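Local structure of uncharacterized protein PA2218 (Pseudomonas aeruginosa, 2HDW) at residues Lys196-Ser201 with Arg307-Ile312; Ile99-Pro104 with Gly174-Cys179. The protein is uncharacterised, but has an alpha/beta hydrolase fold and is probably a hydrolase, although its substrate is unknown. All coordinates share one frame; numbering follows the deposited sequence.

Contact 1: residues Lys196-Ser201 with Arg307-Ile312; sequences KAVVTS and RPILLI
Val-198, Val-199, Thr-200 and Ser-201 pair in parallel with Ile-309, Leu-310, Leu-311 and Ile-312, the two strand axes running 4.7 Å apart at only 9°. They are neighbouring strands in the central sheet of an alpha/beta hydrolase fold, and show how such a sheet is joined between strands far apart in sequence. Val-198 and Thr-200 turn both backbone polar groups toward Pro-308, Leu-310 and Ile-312; Val-199 turns its own the other way, to Val-175 and Gly-177 in the next strand. The first bond of the ladder is its longest, 3.3 Å from Val-198 N to Pro-308 O, and the last its shortest, 2.8 Å from Ile-312 N to Thr-200 O.

Each face of this strand pair meets a different helix. On one, Val-198 and Ile-309 lie side by side, CG1 against CG1 at 3.7 Å, and both reach Leu-186 of helix 180-191. On the other, Val-199 and Ile-312 slant across each other, CG1 of the first 3.8 Å from CD1 of the second, and helix 356-366 lies over both through Phe-362 and Ile-359. At the entrance to the ladder, the aliphatic part of Arg-307 and the ring of Pro-308 pack against Lys-196 O, while the guanidinium group bonds to the carbonyls of Val-195, Glu-303 and Ile-304.

Thr-200 is the polar member of its face. Its OG1 stands between backbone N and carbonyl carbon (chi1 58°), which directs it across to the partner strand, 3.2 Å from Leu-311 CA. There a water bridges the strands beside the backbone ladder, hydrogen-bonded to Thr-200 OG1 at 2.9 Å and donating to Ile-312 O at 2.8 Å.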
ATOM      1  N   LYS A 196       6.464  11.853  10.585  1.00  9.96           N
ATOM      2  CA  LYS A 196       7.872  12.204  10.768  1.00 11.13           C
ATOM      3  C   LYS A 196       8.910  11.598   9.830  1.00 10.73           C
ATOM      4  O   LYS A 196       9.964  12.190   9.615  1.00  9.18           O
ATOM      5  CB  LYS A 196       8.287  11.897  12.211  1.00 11.72           C
ATOM      6  CG  LYS A 196       7.494  12.651  13.269  1.00 11.08           C
ATOM      7  CD  LYS A 196       7.559  14.158  13.052  1.00 17.11           C
ATOM      8  CE  LYS A 196       7.185  14.920  14.321  1.00 17.66           C
ATOM      9  NZ  LYS A 196       5.843  14.548  14.821  1.00 19.18           N
ATOM     10  N   ALA A 197       8.628  10.419   9.294  1.00  9.83           N
ATOM     11  CA  ALA A 197       9.568   9.753   8.399  1.00 10.87           C
ATOM     12  C   ALA A 197       8.788   8.773   7.544  1.00 10.54           C
ATOM     13  O   ALA A 197       7.690   8.365   7.918  1.00 11.34           O
ATOM     14  CB  ALA A 197      10.638   9.018   9.208  1.00 10.19           C
ATOM     15  N   VAL A 198       9.360   8.391   6.404  1.00 10.21           N
ATOM     16  CA  VAL A 198       8.691   7.483   5.486  1.00  8.99           C
ATOM     17  C   VAL A 198       9.648   6.530   4.776  1.00  8.99           C
ATOM     18  O   VAL A 198      10.726   6.925   4.327  1.00  8.38           O
ATOM     19  CB  VAL A 198       7.900   8.275   4.400  1.00  9.62           C
ATOM     20  CG1 VAL A 198       8.857   9.160   3.597  1.00  8.04           C
ATOM     21  CG2 VAL A 198       7.166   7.311   3.474  1.00  9.85           C
ATOM     22  N   VAL A 199       9.224   5.273   4.687  1.00  8.89           N
ATOM     23  CA  VAL A 199       9.968   4.213   4.011  1.00  7.61           C
ATOM     24  C   VAL A 199       9.056   3.645   2.935  1.00  7.47           C
ATOM     25  O   VAL A 199       7.858   3.511   3.159  1.00  6.69           O
ATOM     26  CB  VAL A 199      10.305   3.042   4.969  1.00  7.73           C
ATOM     27  CG1 VAL A 199      10.701   1.801   4.157  1.00  5.78           C
ATOM     28  CG2 VAL A 199      11.427   3.434   5.900  1.00  5.51           C
ATOM     29  N   THR A 200       9.608   3.334   1.766  1.00  9.53           N
ATOM     30  CA  THR A 200       8.817   2.721   0.706  1.00  7.39           C
ATOM     31  C   THR A 200       9.513   1.404   0.391  1.00  8.17           C
ATOM     32  O   THR A 200      10.740   1.315   0.463  1.00  8.63           O
ATOM     33  CB  THR A 200       8.762   3.576  -0.585  1.00  9.69           C
ATOM     34  OG1 THR A 200      10.089   3.806  -1.077  1.00 11.05           O
ATOM     35  CG2 THR A 200       8.067   4.904  -0.322  1.00 10.71           C
ATOM     36  N   SER A 201       8.736   0.377   0.069  1.00  8.19           N
ATOM     37  CA  SER A 201       9.319  -0.918  -0.253  1.00  9.37           C
ATOM     38  C   SER A 201       8.860  -1.376  -1.636  1.00  9.86           C
ATOM     39  O   SER A 201       7.659  -1.469  -1.894  1.00 11.52           O
ATOM     40  CB  SER A 201       8.921  -1.955   0.804  1.00  6.80           C
ATOM     41  OG  SER A 201       9.647  -3.162   0.635  1.00  9.28           O
ATOM     42  N   ARG A 307      12.171  16.197   6.547  1.00  8.99           N
ATOM     43  CA  ARG A 307      11.916  14.830   7.025  1.00  9.30           C
ATOM     44  C   ARG A 307      12.598  13.838   6.077  1.00  9.16           C
ATOM     45  O   ARG A 307      12.654  14.071   4.874  1.00 10.47           O
ATOM     46  CB  ARG A 307      10.411  14.562   7.097  1.00  7.85           C
ATOM     47  CG  ARG A 307       9.705  15.368   8.181  1.00 12.06           C
ATOM     48  CD  ARG A 307       8.197  15.361   7.980  1.00  9.14           C
ATOM     49  NE  ARG A 307       7.814  16.039   6.740  1.00 10.84           N
ATOM     50  CZ  ARG A 307       6.614  15.936   6.171  1.00 11.02           C
ATOM     51  NH1 ARG A 307       5.677  15.179   6.728  1.00  9.42           N
ATOM     52  NH2 ARG A 307       6.350  16.589   5.046  1.00 11.24           N
ATOM     53  N   PRO A 308      13.104  12.709   6.611  1.00  9.54           N
ATOM     54  CA  PRO A 308      13.803  11.662   5.862  1.00  9.17           C
ATOM     55  C   PRO A 308      12.977  10.631   5.095  1.00  9.74           C
ATOM     56  O   PRO A 308      11.895  10.226   5.524  1.00  7.83           O
ATOM     57  CB  PRO A 308      14.645  11.002   6.939  1.00 10.54           C
ATOM     58  CG  PRO A 308      13.671  10.966   8.083  1.00  9.88           C
ATOM     59  CD  PRO A 308      13.047  12.365   8.044  1.00  9.01           C
ATOM     60  N   ILE A 309      13.534  10.200   3.964  1.00  9.86           N
ATOM     61  CA  ILE A 309      12.916   9.192   3.105  1.00 10.89           C
ATOM     62  C   ILE A 309      13.912   8.066   2.858  1.00 10.47           C
ATOM     63  O   ILE A 309      15.083   8.319   2.573  1.00 10.53           O
ATOM     64  CB  ILE A 309      12.556   9.740   1.711  1.00 10.92           C
ATOM     65  CG1 ILE A 309      11.583  10.912   1.815  1.00 13.00           C
ATOM     66  CG2 ILE A 309      11.932   8.637   0.878  1.00 11.67           C
ATOM     67  CD1 ILE A 309      11.303  11.548   0.470  1.00 11.89           C
ATOM     68  N   LEU A 310      13.444   6.830   2.975  1.00 10.73           N
ATOM     69  CA  LEU A 310      14.278   5.663   2.712  1.00  9.34           C
ATOM     70  C   LEU A 310      13.506   4.802   1.718  1.00 10.63           C
ATOM     71  O   LEU A 310      12.497   4.198   2.072  1.00 12.21           O
ATOM     72  CB  LEU A 310      14.537   4.864   3.997  1.00  9.55           C
ATOM     73  CG  LEU A 310      15.174   3.479   3.789  1.00 11.20           C
ATOM     74  CD1 LEU A 310      16.522   3.630   3.080  1.00  9.10           C
ATOM     75  CD2 LEU A 310      15.353   2.771   5.125  1.00  9.61           C
ATOM     76  N   LEU A 311      13.951   4.771   0.470  1.00  9.32           N
ATOM     77  CA  LEU A 311      13.282   3.955  -0.532  1.00 10.13           C
ATOM     78  C   LEU A 311      14.077   2.659  -0.654  1.00 10.59           C
ATOM     79  O   LEU A 311      15.283   2.685  -0.894  1.00 12.48           O
ATOM     80  CB  LEU A 311      13.228   4.689  -1.875  1.00  8.19           C
ATOM     81  CG  LEU A 311      12.545   6.062  -1.821  1.00 10.35           C
ATOM     82  CD1 LEU A 311      13.607   7.128  -1.593  1.00  9.78           C
ATOM     83  CD2 LEU A 311      11.808   6.347  -3.133  1.00  8.91           C
ATOM     84  N   ILE A 312      13.397   1.531  -0.470  1.00 10.61           N
ATOM     85  CA  ILE A 312      14.030   0.215  -0.525  1.00 10.08           C
ATOM     86  C   ILE A 312      13.558  -0.537  -1.768  1.00 11.76           C
ATOM     87  O   ILE A 312      12.372  -0.529  -2.077  1.00 10.60           O
ATOM     88  CB  ILE A 312      13.664  -0.598   0.745  1.00  8.87           C
ATOM     89  CG1 ILE A 312      13.992   0.233   1.990  1.00  9.59           C
ATOM     90  CG2 ILE A 312      14.415  -1.930   0.765  1.00 10.46           C
ATOM     91  CD1 ILE A 312      13.674  -0.449   3.315  1.00  6.32           C
TER
HETATM   92  O   HOH W   1      10.635   1.531  -2.818  1.00  4.11           O

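Contact 2: residues Ile99-Pro104 with Gly174-Cys179; sequences IVIGGP and GVIGIC
Pro-104 and Cys-179 meet where two parallel strands end, and here the packing is tightest: Pro-104 CB lies 3.4 Å from Cys-179 CB, closer than carbons usually approach, and 3.7 Å from Cys-179 SG. Earlier in the strands the fit is ordinary. Ile-99 and Ile-176 cross at a slant, CG2 of the first 3.8 Å from CG1 of the second, and CG2 of Ile-101 meets CD1 of Ile-178 at 3.9 Å, a row of branched chains under helices 112-122 and 356-366. The other face is sparser. Val-100 touches Val-175 there, and the following pair, Gly-102 and Gly-177, brings no side chains at all, its CA atoms standing 5.4 Å apart; helix 148-164 packs on Val-100.

The turn after Ile-178 has the form of the nucleophile elbow of alpha/beta hydrolases, between strand 173-178 and helix 180-191. Cys-179 sits where the nucleophile of these enzymes would be, in the strained backbone conformation usual there (phi 53°, psi -128°), and its side chain touches His-344, consistent with a catalytic pair that remains unproven. SG extends anti to the backbone N (chi1 -164°), alongside the proline ring.

Across from Ile-178, Gly-103 takes backbone angles open mainly to glycine and joins Pro-104 by a cis peptide bond. In related hydrolases the loop after this strand helps form the oxyanion hole. The last backbone bond of the ladder, Ile-178 N to Gly-102 O, spans 2.9 Å; beyond it Ile-178 O receives weaker CA-H contacts from Gly-103 and, at 3.6 Å, from Pro-104 CA.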
ATOM      1  N   ILE A  99       3.743   3.171  13.541  1.00 10.98           N
ATOM      2  CA  ILE A  99       3.937   3.080  12.096  1.00 10.64           C
ATOM      3  C   ILE A  99       2.663   2.617  11.390  1.00 11.15           C
ATOM      4  O   ILE A  99       2.057   1.619  11.785  1.00  9.56           O
ATOM      5  CB  ILE A  99       5.043   2.057  11.741  1.00 11.26           C
ATOM      6  CG1 ILE A  99       6.342   2.403  12.464  1.00 12.98           C
ATOM      7  CG2 ILE A  99       5.271   2.028  10.240  1.00  8.49           C
ATOM      8  CD1 ILE A  99       7.436   1.360  12.275  1.00 13.24           C
ATOM      9  N   VAL A 100       2.253   3.343  10.354  1.00 10.73           N
ATOM     10  CA  VAL A 100       1.081   2.940   9.584  1.00  9.51           C
ATOM     11  C   VAL A 100       1.600   2.307   8.304  1.00 10.04           C
ATOM     12  O   VAL A 100       2.432   2.887   7.604  1.00 10.35           O
ATOM     13  CB  VAL A 100       0.171   4.125   9.219  1.00  9.72           C
ATOM     14  CG1 VAL A 100      -0.891   3.662   8.217  1.00 11.22           C
ATOM     15  CG2 VAL A 100      -0.503   4.664  10.474  1.00  5.36           C
ATOM     16  N   ILE A 101       1.107   1.115   8.002  1.00  9.38           N
ATOM     17  CA  ILE A 101       1.552   0.390   6.826  1.00 10.62           C
ATOM     18  C   ILE A 101       0.437   0.085   5.832  1.00  9.82           C
ATOM     19  O   ILE A 101      -0.620  -0.420   6.207  1.00 10.01           O
ATOM     20  CB  ILE A 101       2.221  -0.922   7.251  1.00  8.76           C
ATOM     21  CG1 ILE A 101       3.249  -0.622   8.348  1.00 12.18           C
ATOM     22  CG2 ILE A 101       2.883  -1.584   6.056  1.00  8.28           C
ATOM     23  CD1 ILE A 101       3.810  -1.833   9.023  1.00 14.60           C
ATOM     24  N   GLY A 102       0.688   0.398   4.563  1.00 11.23           N
ATOM     25  CA  GLY A 102      -0.288   0.140   3.520  1.00 10.17           C
ATOM     26  C   GLY A 102       0.378  -0.451   2.289  1.00 11.06           C
ATOM     27  O   GLY A 102       1.577  -0.247   2.058  1.00 10.72           O
ATOM     28  N   GLY A 103      -0.396  -1.190   1.502  1.00 10.44           N
ATOM     29  CA  GLY A 103       0.128  -1.799   0.291  1.00  9.86           C
ATOM     30  C   GLY A 103       0.222  -3.308   0.416  1.00  9.65           C
ATOM     31  O   GLY A 103       0.127  -3.834   1.524  1.00  9.04           O
ATOM     32  N   PRO A 104       0.376  -4.040  -0.701  1.00  9.28           N
ATOM     33  CA  PRO A 104       0.460  -3.535  -2.079  1.00  9.27           C
ATOM     34  C   PRO A 104      -0.866  -2.978  -2.583  1.00  9.70           C
ATOM     35  O   PRO A 104      -1.901  -3.143  -1.942  1.00  9.85           O
ATOM     36  CB  PRO A 104       0.876  -4.768  -2.879  1.00  9.30           C
ATOM     37  CG  PRO A 104       1.670  -5.568  -1.885  1.00  9.72           C
ATOM     38  CD  PRO A 104       0.827  -5.442  -0.634  1.00  9.68           C
ATOM     39  N   GLY A 174       5.395   7.242  11.863  1.00 10.01           N
ATOM     40  CA  GLY A 174       6.031   7.060  10.575  1.00  9.23           C
ATOM     41  C   GLY A 174       5.114   6.203   9.725  1.00  9.54           C
ATOM     42  O   GLY A 174       4.099   5.694  10.216  1.00  8.27           O
ATOM     43  N   VAL A 175       5.441   6.053   8.446  1.00 10.53           N
ATOM     44  CA  VAL A 175       4.634   5.219   7.570  1.00  9.43           C
ATOM     45  C   VAL A 175       5.492   4.394   6.628  1.00 10.17           C
ATOM     46  O   VAL A 175       6.613   4.781   6.292  1.00  9.55           O
ATOM     47  CB  VAL A 175       3.656   6.042   6.698  1.00 11.07           C
ATOM     48  CG1 VAL A 175       2.612   6.723   7.567  1.00  8.36           C
ATOM     49  CG2 VAL A 175       4.423   7.053   5.869  1.00 12.79           C
ATOM     50  N   ILE A 176       4.969   3.239   6.224  1.00 10.00           N
ATOM     51  CA  ILE A 176       5.665   2.385   5.269  1.00 10.09           C
ATOM     52  C   ILE A 176       4.708   2.125   4.102  1.00 10.50           C
ATOM     53  O   ILE A 176       3.578   1.671   4.308  1.00 11.01           O
ATOM     54  CB  ILE A 176       6.078   1.020   5.879  1.00 10.57           C
ATOM     55  CG1 ILE A 176       7.112   1.218   6.990  1.00  8.39           C
ATOM     56  CG2 ILE A 176       6.689   0.133   4.786  1.00  9.88           C
ATOM     57  CD1 ILE A 176       7.424  -0.058   7.768  1.00  8.43           C
ATOM     58  N   GLY A 177       5.159   2.430   2.889  1.00 10.94           N
ATOM     59  CA  GLY A 177       4.340   2.211   1.708  1.00  9.98           C
ATOM     60  C   GLY A 177       4.940   1.091   0.880  1.00 10.65           C
ATOM     61  O   GLY A 177       6.076   1.197   0.418  1.00 10.30           O
ATOM     62  N   ILE A 178       4.175   0.021   0.691  1.00 10.00           N
ATOM     63  CA  ILE A 178       4.631  -1.138  -0.064  1.00  9.84           C
ATOM     64  C   ILE A 178       4.040  -1.175  -1.474  1.00 10.07           C
ATOM     65  O   ILE A 178       2.860  -0.886  -1.673  1.00  8.57           O
ATOM     66  CB  ILE A 178       4.216  -2.465   0.632  1.00 10.43           C
ATOM     67  CG1 ILE A 178       4.594  -2.435   2.114  1.00 10.15           C
ATOM     68  CG2 ILE A 178       4.889  -3.643  -0.063  1.00 10.24           C
ATOM     69  CD1 ILE A 178       3.967  -3.558   2.929  1.00  9.42           C
ATOM     70  N   CYS A 179       4.867  -1.537  -2.446  1.00 10.06           N
ATOM     71  CA  CYS A 179       4.406  -1.654  -3.820  1.00 11.05           C
ATOM     72  C   CYS A 179       3.698  -0.369  -4.265  1.00 11.63           C
ATOM     73  O   CYS A 179       4.235   0.731  -4.113  1.00 10.69           O
ATOM     74  CB  CYS A 179       3.461  -2.862  -3.910  1.00 14.33           C
ATOM     75  SG  CYS A 179       3.109  -3.499  -5.574  1.00 20.91           S
TER

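Overall arrangement
The two contacts lie in one mixed sheet, their centres about 10 Å apart, and strands 173-178 and 197-201 are neighbours that join them. Across the sheet the order is 96-102, 173-178, 197-201, 309-314, so together they span four consecutive parallel strands. Along the chain they come in series, contact 2 being complete before contact 1 begins. Probable hydrogen bonds tie them: Ser-201 N to Gly-177 O and Cys-179 N to Ser-201 O, each 2.8 Å. Helix 180-191, packed on contact 1, starts directly after the elbow of contact 2. This places the probable active-site turn at the end of a central strand, near the middle of the molecule.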